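Local coordinates for protein amidase, hydantoinase/carbamoylase family (PDB 5TP4) that probably hydrolyses N-carbamoyl-L-amino acids as a zinc-dependent amidase of the peptidase M20 family, at residues Asp11-Asp16 / Val407-Val412; Gly90-Thr95 / Glu196-Gln201; Asp192-Ala197 / His366-Leu371; Val226-Val231 / Val289-Asp294; Ala251-Glu256 / Asp312-Val317. All blocks are in the same frame, centred on the assembly; numbering follows the deposited sequence.

The five contacts fall into two groups, as expected of an M20 enzyme with a metal-binding catalytic domain and a smaller dimerisation domain. Contacts 2 and 3 lie about 10 Å apart centre to centre and share strand 193-199, whose neighbour in the sheet is strand 87-91; contact 1 lies about 18 Å from each, and its helix 398-416 packs on Phe195 and Ala197 of that strand. Contacts 4 and 5, centres about 11 Å apart, are a strand pair and a helix pair touching at Val228 and Met253, about 36 to 39 Å from contacts 2 and 3. Along the chain contact 1 spans all the others, and contacts 4 and 5 fall between the two segments of contact 3, so the smaller domain is an insertion.

Contact 1 (Asp11-Asp16 / Val407-Val412); sequences DLLEID and VLLNAV
Leu409 is the first residue of helix segment 407-412 to reach the chain at 11-16, and it does so through one methyl, CD2. Its CG stands anti to the backbone N (chi1 164°), which sends that methyl between Leu13 and Ile15: CD2 lies 4.0 Å from Leu13 CG and 3.9 Å from Ile15 CG2. The Leu13 side chain crosses that of Leu409 at about a right angle, whereas Ile15 slides past it in the opposite direction. Next along the helix, Asn410 supplies the polar hold. Its ND2 donates to Leu13 O over 2.9 Å, with the acceptor almost exactly in the amide plane and the donor in the plane of the carbonyl. ND2 also bonds Asn406 O one turn back, and OD1 accepts from His7 NE2, so both ends of the amide are engaged and its rotation is fixed. The arrangement is an N-terminal loop, extended from Leu13, strapped across the C-terminal helix 398-416, just before helix 17-28 begins with Asp16 as its N-cap, on the periphery of an M20-type alpha/beta domain.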
# COMPACT_ATOMS: atom_id res chain seq x y z
N ASP B 11 -48.48 -27.63 9.64
CA ASP B 11 -48.15 -28.90 10.29
C ASP B 11 -46.79 -28.84 10.98
O ASP B 11 -46.54 -29.65 11.89
CB ASP B 11 -48.16 -30.04 9.27
CG ASP B 11 -49.56 -30.36 8.77
OD1 ASP B 11 -50.55 -29.85 9.33
OD2 ASP B 11 -49.65 -31.11 7.79
N LEU B 12 -45.92 -27.90 10.58
CA LEU B 12 -44.63 -27.65 11.24
C LEU B 12 -43.78 -28.92 11.29
O LEU B 12 -43.23 -29.29 12.33
CB LEU B 12 -44.82 -27.06 12.64
CG LEU B 12 -45.51 -25.68 12.73
CD1 LEU B 12 -45.47 -25.14 14.15
CD2 LEU B 12 -44.88 -24.69 11.73
N LEU B 13 -43.70 -29.60 10.16
CA LEU B 13 -42.80 -30.74 10.05
C LEU B 13 -41.38 -30.28 10.31
O LEU B 13 -40.91 -29.33 9.68
CB LEU B 13 -42.91 -31.35 8.65
CG LEU B 13 -42.09 -32.60 8.38
CD1 LEU B 13 -42.63 -33.78 9.19
CD2 LEU B 13 -42.12 -32.91 6.88
N GLU B 14 -40.67 -30.96 11.23
CA GLU B 14 -39.33 -30.57 11.63
C GLU B 14 -38.30 -31.65 11.30
O GLU B 14 -38.62 -32.84 11.21
CB GLU B 14 -39.27 -30.30 13.13
CG GLU B 14 -40.09 -29.12 13.55
CD GLU B 14 -39.88 -28.74 15.00
OE1 GLU B 14 -39.10 -29.43 15.69
OE2 GLU B 14 -40.50 -27.75 15.44
N ILE B 15 -37.04 -31.21 11.15
CA ILE B 15 -35.94 -32.15 10.94
C ILE B 15 -35.41 -32.72 12.26
O ILE B 15 -35.86 -32.36 13.36
CB ILE B 15 -34.78 -31.49 10.18
CG1 ILE B 15 -34.16 -30.38 11.06
CG2 ILE B 15 -35.31 -30.96 8.82
CD1 ILE B 15 -32.66 -30.21 10.81
N ASP B 16 -34.43 -33.61 12.14
CA ASP B 16 -33.68 -34.13 13.29
C ASP B 16 -32.42 -33.27 13.39
O ASP B 16 -31.43 -33.52 12.70
CB ASP B 16 -33.35 -35.61 13.09
CG ASP B 16 -32.70 -36.23 14.31
OD1 ASP B 16 -32.04 -35.52 15.12
OD2 ASP B 16 -32.84 -37.45 14.46
N VAL B 407 -36.85 -24.43 7.81
CA VAL B 407 -37.39 -23.52 6.80
C VAL B 407 -37.14 -24.07 5.41
O VAL B 407 -38.04 -24.08 4.55
CB VAL B 407 -36.79 -22.11 6.96
CG1 VAL B 407 -37.10 -21.25 5.73
CG2 VAL B 407 -37.36 -21.45 8.23
N LEU B 408 -35.92 -24.56 5.16
CA LEU B 408 -35.61 -25.15 3.86
C LEU B 408 -36.55 -26.30 3.55
O LEU B 408 -37.10 -26.40 2.45
CB LEU B 408 -34.16 -25.65 3.85
CG LEU B 408 -33.70 -26.36 2.55
CD1 LEU B 408 -33.67 -25.30 1.41
CD2 LEU B 408 -32.34 -27.00 2.75
N LEU B 409 -36.75 -27.17 4.54
CA LEU B 409 -37.61 -28.34 4.34
C LEU B 409 -39.00 -27.92 3.93
O LEU B 409 -39.60 -28.53 3.03
CB LEU B 409 -37.68 -29.13 5.66
CG LEU B 409 -38.79 -30.17 5.80
CD1 LEU B 409 -38.53 -31.38 4.87
CD2 LEU B 409 -38.83 -30.63 7.28
N ASN B 410 -39.57 -26.93 4.62
CA ASN B 410 -40.97 -26.64 4.38
C ASN B 410 -41.16 -25.78 3.14
O ASN B 410 -42.20 -25.88 2.48
CB ASN B 410 -41.60 -26.00 5.61
CG ASN B 410 -41.98 -27.04 6.64
OD1 ASN B 410 -43.08 -27.58 6.59
ND2 ASN B 410 -41.03 -27.39 7.55
N ALA B 411 -40.18 -24.96 2.79
CA ALA B 411 -40.26 -24.27 1.50
C ALA B 411 -40.14 -25.26 0.34
O ALA B 411 -40.89 -25.18 -0.64
CB ALA B 411 -39.19 -23.20 1.38
N VAL B 412 -39.21 -26.23 0.45
CA VAL B 412 -39.06 -27.23 -0.61
C VAL B 412 -40.32 -28.07 -0.74
O VAL B 412 -40.78 -28.36 -1.85
CB VAL B 412 -37.81 -28.09 -0.37
CG1 VAL B 412 -37.85 -29.42 -1.20
CG2 VAL B 412 -36.52 -27.26 -0.63

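Contact 2 (Gly90-Thr95 / Glu196-Gln201); sequences GSHLDT and EAHIEQ. With ZN (zinc ion), chain P.
His92 and His198 are joined through a zinc ion, which sits 2.5 Å from His92 NE2 and 2.4 Å from His198 NE2; waters 3 and 4 are its other ligands here. In the other direction, His198 ND1 donates to Ile199 O at 2.7 Å, nearly straight at 173° and within the ring plane, which fixes the ring's rotation and leaves NE2 for the metal. His92 ND1 makes two weak bonds to Asp94, to its O and its OD1. Away from the metal, Ser91 OG donates to Glu196 OE1 over 2.7 Å, arriving from above the carboxylate plane; the extended Glu196 chain carries its CG past Gly90 O. Water 1 bridges Gly90 O to Ala197 N, while water 2 donates to both Ser91 OG and Ala197 O, between the parallel strands 87-91 and 193-199. Glu137 and Glu138, zinc ligands in a structure of this protein though without bound zinc in this chain, lie close to His92. Held by two imidazoles and two waters, this zinc probably keeps much positive charge, consistent with polarising a bound water.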
# COMPACT_ATOMS: atom_id res chain seq x y z
N GLY B 90 -29.17 -27.31 -3.31
CA GLY B 90 -27.76 -27.40 -3.60
C GLY B 90 -26.90 -26.52 -2.71
O GLY B 90 -27.40 -25.63 -2.02
N SER B 91 -25.61 -26.81 -2.76
CA SER B 91 -24.53 -25.92 -2.33
C SER B 91 -23.24 -26.59 -2.80
O SER B 91 -23.21 -27.12 -3.92
CB SER B 91 -24.57 -25.64 -0.83
OG SER B 91 -23.88 -24.43 -0.54
N HIS B 92 -22.18 -26.62 -1.98
CA HIS B 92 -20.92 -27.20 -2.44
C HIS B 92 -20.12 -27.79 -1.29
O HIS B 92 -20.10 -27.22 -0.20
CB HIS B 92 -20.07 -26.15 -3.15
CG HIS B 92 -19.61 -25.04 -2.25
ND1 HIS B 92 -18.37 -25.03 -1.65
CD2 HIS B 92 -20.24 -23.91 -1.84
CE1 HIS B 92 -18.25 -23.95 -0.91
NE2 HIS B 92 -19.37 -23.25 -1.00
N LEU B 93 -19.43 -28.89 -1.57
CA LEU B 93 -18.60 -29.55 -0.57
C LEU B 93 -17.15 -29.10 -0.62
O LEU B 93 -16.43 -29.29 0.36
CB LEU B 93 -18.66 -31.07 -0.74
CG LEU B 93 -20.03 -31.67 -0.36
CD1 LEU B 93 -20.10 -33.13 -0.81
CD2 LEU B 93 -20.31 -31.54 1.15
N ASP B 94 -16.72 -28.47 -1.72
CA ASP B 94 -15.33 -28.05 -1.78
C ASP B 94 -15.10 -26.77 -0.95
O ASP B 94 -16.04 -26.06 -0.57
CB ASP B 94 -14.87 -27.85 -3.24
CG ASP B 94 -15.49 -26.62 -3.91
OD1 ASP B 94 -16.73 -26.57 -4.08
OD2 ASP B 94 -14.70 -25.71 -4.31
N THR B 95 -13.83 -26.49 -0.65
CA THR B 95 -13.48 -25.42 0.28
C THR B 95 -12.37 -24.55 -0.28
O THR B 95 -11.69 -24.91 -1.25
CB THR B 95 -13.00 -25.96 1.64
OG1 THR B 95 -11.72 -26.61 1.46
CG2 THR B 95 -14.00 -26.99 2.21
N GLU B 196 -31.05 -22.97 -1.88
CA GLU B 196 -29.74 -23.16 -1.28
C GLU B 196 -29.75 -22.57 0.12
O GLU B 196 -30.07 -21.38 0.27
CB GLU B 196 -28.64 -22.49 -2.12
CG GLU B 196 -27.28 -22.56 -1.49
CD GLU B 196 -26.13 -22.46 -2.48
OE1 GLU B 196 -24.95 -22.48 -2.04
OE2 GLU B 196 -26.39 -22.38 -3.70
N ALA B 197 -29.42 -23.38 1.12
CA ALA B 197 -29.21 -22.86 2.46
C ALA B 197 -27.73 -22.56 2.67
O ALA B 197 -26.87 -23.31 2.21
CB ALA B 197 -29.73 -23.86 3.50
N HIS B 198 -27.44 -21.46 3.37
CA HIS B 198 -26.04 -21.07 3.55
C HIS B 198 -25.91 -20.20 4.80
O HIS B 198 -26.85 -19.49 5.17
CB HIS B 198 -25.55 -20.28 2.32
CG HIS B 198 -24.07 -20.35 2.09
ND1 HIS B 198 -23.17 -19.60 2.83
CD2 HIS B 198 -23.33 -21.08 1.23
CE1 HIS B 198 -21.94 -19.88 2.44
NE2 HIS B 198 -22.01 -20.76 1.45
N ILE B 199 -24.75 -20.26 5.43
CA ILE B 199 -24.48 -19.26 6.47
C ILE B 199 -24.37 -17.89 5.81
O ILE B 199 -23.98 -17.75 4.65
CB ILE B 199 -23.21 -19.60 7.28
CG1 ILE B 199 -21.95 -19.73 6.39
CG2 ILE B 199 -23.43 -20.87 8.11
CD1 ILE B 199 -20.65 -19.66 7.18
N GLU B 200 -24.74 -16.85 6.56
CA GLU B 200 -24.77 -15.49 6.02
C GLU B 200 -23.42 -15.03 5.47
O GLU B 200 -23.37 -14.27 4.49
CB GLU B 200 -25.21 -14.51 7.10
CG GLU B 200 -25.21 -13.07 6.58
CD GLU B 200 -25.46 -12.07 7.67
OE1 GLU B 200 -25.09 -10.88 7.49
OE2 GLU B 200 -26.01 -12.48 8.71
N GLN B 201 -22.32 -15.42 6.11
CA GLN B 201 -20.98 -14.86 5.87
C GLN B 201 -20.91 -13.35 6.12
O GLN B 201 -20.05 -12.65 5.58
CB GLN B 201 -20.46 -15.18 4.47
CG GLN B 201 -20.59 -16.67 4.10
CD GLN B 201 -20.08 -16.92 2.69
OE1 GLN B 201 -20.63 -16.41 1.73
NE2 GLN B 201 -19.01 -17.71 2.58
ZN ZN P . -20.05 -21.17 0.13
O HOH W 1 -28.87 -26.02 0.32
O HOH W 2 -24.30 -24.00 2.13
O HOH W 3 -21.52 -20.71 -1.76
O HOH W 4 -18.63 -19.56 -0.62

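Contact 3 (Asp192-Ala197 / His366-Leu371); sequences DAYFEA and HDAILL
Tyr194 points its CB from strand segment 193-197 toward residues 366-371, and the side chain can be followed outward from there. A chi1 of 175° sets CG opposite the backbone N and carries the ring out over Leu371. CG and CD1 each lie 3.8 Å from Leu371 CG, which sits over the centre of one ring face in a CH-pi contact, 13° off the ring normal; CD2 lies near both CB and CG of Leu371. Farther out, CE2 touches Ala368, 3.6 Å from its CA and nearly as close to its CB. At the tip, OH passes the CB of Asp367 and donates to Glu196 OE2 over 2.7 Å, from above the carboxylate plane, while Trp134 NE1 is hydrogen-bonded to the same Tyr194 OH. Glu196 OE2 also takes a weak bond from Ala368 N, 3.1 Å away. Its other oxygen, OE1, accepts from water 5 at 2.6 Å; that water accepts from Asp367 N and donates to Asp367 OD2, so the two carboxylates share it, and Asp367 OD1 is bonded to Ser149 OG. The buried carboxylate is thus held at both oxygens. Segment 367-371 runs nearly antiparallel to strand segment 193-197, their axes 9.0 Å apart; strand 377-382 pairs in parallel with strand 193-199, helix 147-153 packs on Leu371, and helix 398-416 covers Phe195 on the strand's other face.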
# COMPACT_ATOMS: atom_id res chain seq x y z
N ASP B 192 -37.28 -27.39 -11.69
CA ASP B 192 -38.47 -26.62 -11.31
C ASP B 192 -38.11 -25.41 -10.46
O ASP B 192 -38.70 -24.33 -10.62
CB ASP B 192 -39.46 -27.48 -10.55
CG ASP B 192 -40.70 -26.70 -10.14
OD1 ASP B 192 -41.54 -26.39 -11.02
OD2 ASP B 192 -40.83 -26.39 -8.95
N ALA B 193 -37.21 -25.60 -9.50
CA ALA B 193 -36.79 -24.53 -8.60
C ALA B 193 -35.49 -24.98 -7.96
O ALA B 193 -35.20 -26.17 -7.88
CB ALA B 193 -37.83 -24.23 -7.52
N TYR B 194 -34.70 -23.99 -7.52
CA TYR B 194 -33.42 -24.26 -6.88
C TYR B 194 -33.42 -23.54 -5.55
O TYR B 194 -33.66 -22.33 -5.49
CB TYR B 194 -32.24 -23.79 -7.73
CG TYR B 194 -30.91 -23.93 -7.05
CD1 TYR B 194 -30.24 -25.15 -7.08
CD2 TYR B 194 -30.30 -22.86 -6.40
CE1 TYR B 194 -29.02 -25.29 -6.46
CE2 TYR B 194 -29.08 -23.01 -5.75
CZ TYR B 194 -28.46 -24.24 -5.81
OH TYR B 194 -27.22 -24.42 -5.20
N PHE B 195 -33.13 -24.28 -4.48
CA PHE B 195 -33.01 -23.69 -3.15
C PHE B 195 -31.62 -23.96 -2.58
O PHE B 195 -31.07 -25.05 -2.73
CB PHE B 195 -34.06 -24.28 -2.20
CG PHE B 195 -35.49 -23.89 -2.52
CD1 PHE B 195 -36.25 -24.66 -3.38
CD2 PHE B 195 -36.06 -22.78 -1.91
CE1 PHE B 195 -37.56 -24.33 -3.66
CE2 PHE B 195 -37.36 -22.42 -2.17
CZ PHE B 195 -38.13 -23.19 -3.05
N GLU B 196 -31.05 -22.97 -1.88
CA GLU B 196 -29.74 -23.16 -1.28
C GLU B 196 -29.75 -22.57 0.12
O GLU B 196 -30.07 -21.38 0.27
CB GLU B 196 -28.64 -22.49 -2.12
CG GLU B 196 -27.28 -22.56 -1.49
CD GLU B 196 -26.13 -22.46 -2.48
OE1 GLU B 196 -24.95 -22.48 -2.04
OE2 GLU B 196 -26.39 -22.38 -3.70
N ALA B 197 -29.42 -23.38 1.12
CA ALA B 197 -29.21 -22.86 2.46
C ALA B 197 -27.73 -22.56 2.67
O ALA B 197 -26.87 -23.31 2.21
CB ALA B 197 -29.73 -23.86 3.50
N HIS B 366 -22.55 -17.26 -4.67
CA HIS B 366 -22.97 -18.62 -4.37
C HIS B 366 -23.39 -19.24 -5.68
O HIS B 366 -23.71 -18.54 -6.64
CB HIS B 366 -24.17 -18.67 -3.42
CG HIS B 366 -23.90 -18.00 -2.12
ND1 HIS B 366 -23.02 -18.52 -1.19
CD2 HIS B 366 -24.32 -16.81 -1.63
CE1 HIS B 366 -22.94 -17.69 -0.16
NE2 HIS B 366 -23.71 -16.65 -0.40
N ASP B 367 -23.43 -20.57 -5.69
CA ASP B 367 -24.00 -21.24 -6.86
C ASP B 367 -25.41 -20.75 -7.16
O ASP B 367 -25.80 -20.69 -8.33
CB ASP B 367 -23.99 -22.74 -6.63
CG ASP B 367 -22.57 -23.31 -6.59
OD1 ASP B 367 -21.83 -23.19 -7.62
OD2 ASP B 367 -22.17 -23.88 -5.53
N ALA B 368 -26.19 -20.41 -6.12
CA ALA B 368 -27.53 -19.86 -6.34
C ALA B 368 -27.53 -18.65 -7.27
O ALA B 368 -28.51 -18.45 -7.99
CB ALA B 368 -28.17 -19.47 -5.01
N ILE B 369 -26.47 -17.84 -7.24
CA ILE B 369 -26.40 -16.67 -8.13
C ILE B 369 -26.49 -17.09 -9.59
O ILE B 369 -27.23 -16.49 -10.41
CB ILE B 369 -25.11 -15.87 -7.86
CG1 ILE B 369 -25.13 -15.30 -6.46
CG2 ILE B 369 -24.97 -14.76 -8.93
CD1 ILE B 369 -26.26 -14.34 -6.19
N LEU B 370 -25.71 -18.11 -9.96
CA LEU B 370 -25.73 -18.62 -11.33
C LEU B 370 -27.07 -19.27 -11.65
O LEU B 370 -27.61 -19.07 -12.74
CB LEU B 370 -24.60 -19.63 -11.54
CG LEU B 370 -23.16 -19.14 -11.76
CD1 LEU B 370 -22.99 -18.54 -13.14
CD2 LEU B 370 -22.68 -18.15 -10.65
N LEU B 371 -27.61 -20.05 -10.72
CA LEU B 371 -28.87 -20.74 -10.98
C LEU B 371 -30.01 -19.75 -11.18
O LEU B 371 -30.89 -19.96 -12.04
CB LEU B 371 -29.23 -21.70 -9.85
CG LEU B 371 -28.70 -23.14 -9.98
CD1 LEU B 371 -29.38 -23.95 -11.10
CD2 LEU B 371 -27.17 -23.19 -10.21
O HOH W 5 -22.80 -22.33 -3.45

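Contact 4 (Val226-Val231 / Val289-Asp294); sequences VRVTGV and VTFTVD
Val226 and Phe291 form one hydrogen-bonded pair of this antiparallel strand pair, Val228 and Val289 the other. Each pair is closed by two backbone bonds: Val226 N to Phe291 O is 2.9 Å, and Val228 N to Val289 O is 2.8 Å. Between them Arg227 faces Thr290 as a non-hydrogen-bonded pair, where CA-H...O contacts add to the backbone bonds, Thr290 CA lying 3.2 Å from Val226 O.

Apolar packing occupies the face bearing Val226, Val228, Val289 and Phe291. Phe291 has CG between its backbone N and carbonyl carbon (chi1 58°), which swings the ring across to the neighbouring strand and lays its face against Val226. There Val226 CB stands 3.7 Å from the ring centroid in a CH-pi contact, 14° off the normal, and CG1 comes 3.4 Å from CZ. Val228 CG2 reaches the ring edge at CE1, 4.1 Å away, and Val226 CG2 also touches Val293 CG2.

On the other face the contact mixes aliphatic carbon with polar groups. Arg227 runs extended beside Thr290, both pointing the same way, with Arg227 CG 3.8 Å from Thr290 CG2; its guanidinium goes on to a salt bridge with Asp288. The chemistry is thus divided: the apolar face packs through Val228 and Val289 on helix 246-262 and through Phe291 on Ile272 and Ala275 of strand 269-277, while the charged end of Arg227 is on the opposite, more exposed face.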
# COMPACT_ATOMS: atom_id res chain seq x y z
N VAL B 226 -8.06 3.08 -9.36
CA VAL B 226 -7.85 4.52 -9.32
C VAL B 226 -6.35 4.77 -9.25
O VAL B 226 -5.64 4.14 -8.46
CB VAL B 226 -8.56 5.17 -8.13
CG1 VAL B 226 -8.39 6.66 -8.20
CG2 VAL B 226 -10.05 4.81 -8.11
N ARG B 227 -5.88 5.73 -10.05
CA ARG B 227 -4.50 6.15 -9.98
C ARG B 227 -4.44 7.67 -9.90
O ARG B 227 -5.02 8.36 -10.74
CB ARG B 227 -3.71 5.63 -11.18
CG ARG B 227 -2.23 5.91 -11.08
CD ARG B 227 -1.51 5.03 -12.08
NE ARG B 227 -0.06 5.06 -11.93
CZ ARG B 227 0.77 4.41 -12.73
NH1 ARG B 227 0.28 3.68 -13.73
NH2 ARG B 227 2.09 4.47 -12.53
N VAL B 228 -3.75 8.19 -8.89
CA VAL B 228 -3.61 9.63 -8.69
C VAL B 228 -2.16 10.00 -8.93
O VAL B 228 -1.26 9.37 -8.36
CB VAL B 228 -4.06 10.04 -7.28
CG1 VAL B 228 -4.04 11.55 -7.14
CG2 VAL B 228 -5.46 9.48 -6.99
N THR B 229 -1.93 11.00 -9.76
CA THR B 229 -0.58 11.40 -10.14
C THR B 229 -0.31 12.81 -9.63
O THR B 229 -1.10 13.73 -9.88
CB THR B 229 -0.39 11.35 -11.66
OG1 THR B 229 -0.72 10.04 -12.12
CG2 THR B 229 1.05 11.63 -12.01
N GLY B 230 0.81 12.98 -8.93
CA GLY B 230 1.23 14.30 -8.51
C GLY B 230 2.69 14.49 -8.86
O GLY B 230 3.16 14.07 -9.91
N VAL B 231 3.42 15.14 -7.95
CA VAL B 231 4.83 15.45 -8.18
C VAL B 231 5.59 14.93 -6.97
O VAL B 231 5.34 15.36 -5.84
CB VAL B 231 5.06 16.95 -8.39
CG1 VAL B 231 6.56 17.27 -8.40
CG2 VAL B 231 4.38 17.39 -9.70
N VAL B 289 -0.06 7.28 -6.65
CA VAL B 289 -0.83 6.53 -5.66
C VAL B 289 -1.88 5.74 -6.40
O VAL B 289 -2.56 6.28 -7.28
CB VAL B 289 -1.51 7.45 -4.63
CG1 VAL B 289 -2.33 6.60 -3.65
CG2 VAL B 289 -0.47 8.31 -3.88
N THR B 290 -2.02 4.46 -6.07
CA THR B 290 -3.07 3.63 -6.64
C THR B 290 -3.94 3.09 -5.51
O THR B 290 -3.45 2.79 -4.43
CB THR B 290 -2.52 2.45 -7.46
OG1 THR B 290 -1.65 1.64 -6.65
CG2 THR B 290 -1.78 2.96 -8.74
N PHE B 291 -5.24 2.99 -5.77
CA PHE B 291 -6.07 2.24 -4.84
C PHE B 291 -7.21 1.62 -5.63
O PHE B 291 -7.49 2.02 -6.76
CB PHE B 291 -6.58 3.13 -3.70
CG PHE B 291 -7.37 4.33 -4.14
CD1 PHE B 291 -6.73 5.52 -4.45
CD2 PHE B 291 -8.76 4.29 -4.16
CE1 PHE B 291 -7.47 6.66 -4.80
CE2 PHE B 291 -9.50 5.41 -4.51
CZ PHE B 291 -8.87 6.60 -4.82
N THR B 292 -7.85 0.61 -5.04
CA THR B 292 -8.98 -0.06 -5.67
C THR B 292 -10.26 0.35 -4.96
O THR B 292 -10.26 0.73 -3.79
CB THR B 292 -8.86 -1.59 -5.65
OG1 THR B 292 -8.84 -2.07 -4.29
CG2 THR B 292 -7.60 -2.03 -6.38
N VAL B 293 -11.37 0.30 -5.70
CA VAL B 293 -12.68 0.55 -5.13
C VAL B 293 -13.58 -0.62 -5.46
O VAL B 293 -13.67 -1.02 -6.63
CB VAL B 293 -13.32 1.86 -5.65
CG1 VAL B 293 -14.65 2.04 -5.02
CG2 VAL B 293 -12.44 3.07 -5.29
N ASP B 294 -14.24 -1.17 -4.44
CA ASP B 294 -15.33 -2.13 -4.60
C ASP B 294 -16.62 -1.40 -4.28
O ASP B 294 -16.78 -0.90 -3.16
CB ASP B 294 -15.08 -3.33 -3.67
CG ASP B 294 -16.21 -4.36 -3.67
OD1 ASP B 294 -17.34 -4.03 -3.28
OD2 ASP B 294 -15.92 -5.55 -3.99

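Contact 5 (Ala251-Glu256 / Asp312-Val317); sequences AQMALE and DACARV
Val317 faces three side chains of helix 251-256 with its two methyls. CG1 lies 3.6 Å from Gln252 OE1 and 3.9 Å from Met253 CG, while CG2 lies against Gln252 CD and 3.9 Å from Glu256 CG. Gln252 and Met253 run slantwise to the valine, whereas Glu256 slides past it in the opposite direction. The Gln252 amide, resting on these methyls, has its polar tie to Arg321, whose NE bonds OE1.

Met253 is extended beyond CG and meets Cys314: its CG and SD are both 3.7 Å from Cys314 SG, putting the two sulfurs side by side in the buried half of the interface. At the more exposed side Glu256 and Arg316 meet at about a right angle. Arg316 bends at chi3 (45°), which folds the guanidinium back toward the other helix, and its NH2 donates to Glu256 OE1 over 3.0 Å as a salt bridge. The bond lies near the guanidinium plane but meets the carboxylate from above, the two planes being 69° apart. Arg259 forms a second salt bridge to the same OE1, and Ala313 CB is also near Glu256 OE1.

Segments 251-256 and 312-317 of helices 246-262 and 300-321 run roughly antiparallel, at 148°, with axes 9.5 Å apart. Met253 and Cys314 rest on strand 324-337, while Ala251, Gln252, Ala254 and Leu255 pack on helix 246-262 of the second subunit.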
# COMPACT_ATOMS: atom_id res chain seq x y z
N ALA B 251 -6.46 10.62 -0.13
CA ALA B 251 -7.18 10.57 1.13
C ALA B 251 -8.47 11.37 1.05
O ALA B 251 -9.52 10.91 1.53
CB ALA B 251 -6.28 11.09 2.26
N GLN B 252 -8.44 12.56 0.44
CA GLN B 252 -9.68 13.31 0.31
C GLN B 252 -10.67 12.58 -0.58
O GLN B 252 -11.89 12.60 -0.33
CB GLN B 252 -9.44 14.72 -0.22
CG GLN B 252 -10.74 15.50 -0.17
CD GLN B 252 -10.58 16.92 -0.56
OE1 GLN B 252 -9.51 17.34 -0.99
NE2 GLN B 252 -11.66 17.69 -0.44
N MET B 253 -10.17 11.94 -1.64
CA MET B 253 -11.10 11.20 -2.50
C MET B 253 -11.75 10.06 -1.72
O MET B 253 -12.92 9.74 -1.95
CB MET B 253 -10.37 10.65 -3.72
CG MET B 253 -9.85 11.73 -4.64
SD MET B 253 -8.82 11.00 -5.96
CE MET B 253 -8.06 12.47 -6.64
N ALA B 254 -11.00 9.40 -0.83
CA ALA B 254 -11.60 8.35 -0.03
C ALA B 254 -12.75 8.88 0.80
O ALA B 254 -13.79 8.22 0.95
CB ALA B 254 -10.54 7.71 0.89
N LEU B 255 -12.59 10.08 1.38
CA LEU B 255 -13.66 10.62 2.21
C LEU B 255 -14.83 11.10 1.35
O LEU B 255 -15.98 11.07 1.80
CB LEU B 255 -13.08 11.71 3.11
CG LEU B 255 -12.03 11.21 4.15
CD1 LEU B 255 -11.75 12.25 5.25
CD2 LEU B 255 -12.43 9.87 4.80
N GLU B 256 -14.56 11.52 0.10
CA GLU B 256 -15.65 11.78 -0.83
C GLU B 256 -16.42 10.51 -1.11
O GLU B 256 -17.65 10.52 -1.18
CB GLU B 256 -15.13 12.35 -2.15
CG GLU B 256 -14.48 13.70 -2.06
CD GLU B 256 -15.46 14.84 -1.81
OE1 GLU B 256 -16.65 14.72 -2.20
OE2 GLU B 256 -15.02 15.86 -1.23
N ASP B 312 -16.98 12.26 -10.70
CA ASP B 312 -17.15 13.71 -10.60
C ASP B 312 -16.40 14.24 -9.39
O ASP B 312 -15.70 15.27 -9.47
CB ASP B 312 -18.63 14.08 -10.49
CG ASP B 312 -19.44 13.69 -11.74
OD1 ASP B 312 -18.86 13.59 -12.84
OD2 ASP B 312 -20.67 13.52 -11.61
N ALA B 313 -16.56 13.58 -8.24
CA ALA B 313 -15.93 14.05 -7.01
C ALA B 313 -14.42 14.01 -7.11
O ALA B 313 -13.73 14.96 -6.71
CB ALA B 313 -16.39 13.20 -5.82
N CYS B 314 -13.87 12.90 -7.61
CA CYS B 314 -12.42 12.81 -7.75
C CYS B 314 -11.88 13.86 -8.71
O CYS B 314 -10.79 14.40 -8.50
CB CYS B 314 -12.02 11.41 -8.19
SG CYS B 314 -12.29 10.16 -6.91
N ALA B 315 -12.61 14.14 -9.79
CA ALA B 315 -12.17 15.20 -10.69
C ALA B 315 -12.08 16.53 -9.95
O ALA B 315 -11.13 17.30 -10.15
CB ALA B 315 -13.12 15.33 -11.87
N ARG B 316 -13.07 16.83 -9.10
CA ARG B 316 -13.08 18.10 -8.37
C ARG B 316 -11.92 18.17 -7.39
O ARG B 316 -11.22 19.19 -7.31
CB ARG B 316 -14.41 18.27 -7.65
CG ARG B 316 -14.47 19.46 -6.71
CD ARG B 316 -15.90 19.72 -6.20
NE ARG B 316 -16.60 18.51 -5.76
CZ ARG B 316 -16.36 17.85 -4.62
NH1 ARG B 316 -15.42 18.27 -3.78
NH2 ARG B 316 -17.07 16.76 -4.34
N VAL B 317 -11.69 17.09 -6.64
CA VAL B 317 -10.56 17.03 -5.71
C VAL B 317 -9.25 17.22 -6.46
O VAL B 317 -8.38 17.98 -6.02
CB VAL B 317 -10.55 15.70 -4.92
CG1 VAL B 317 -9.21 15.51 -4.13
CG2 VAL B 317 -11.74 15.66 -3.99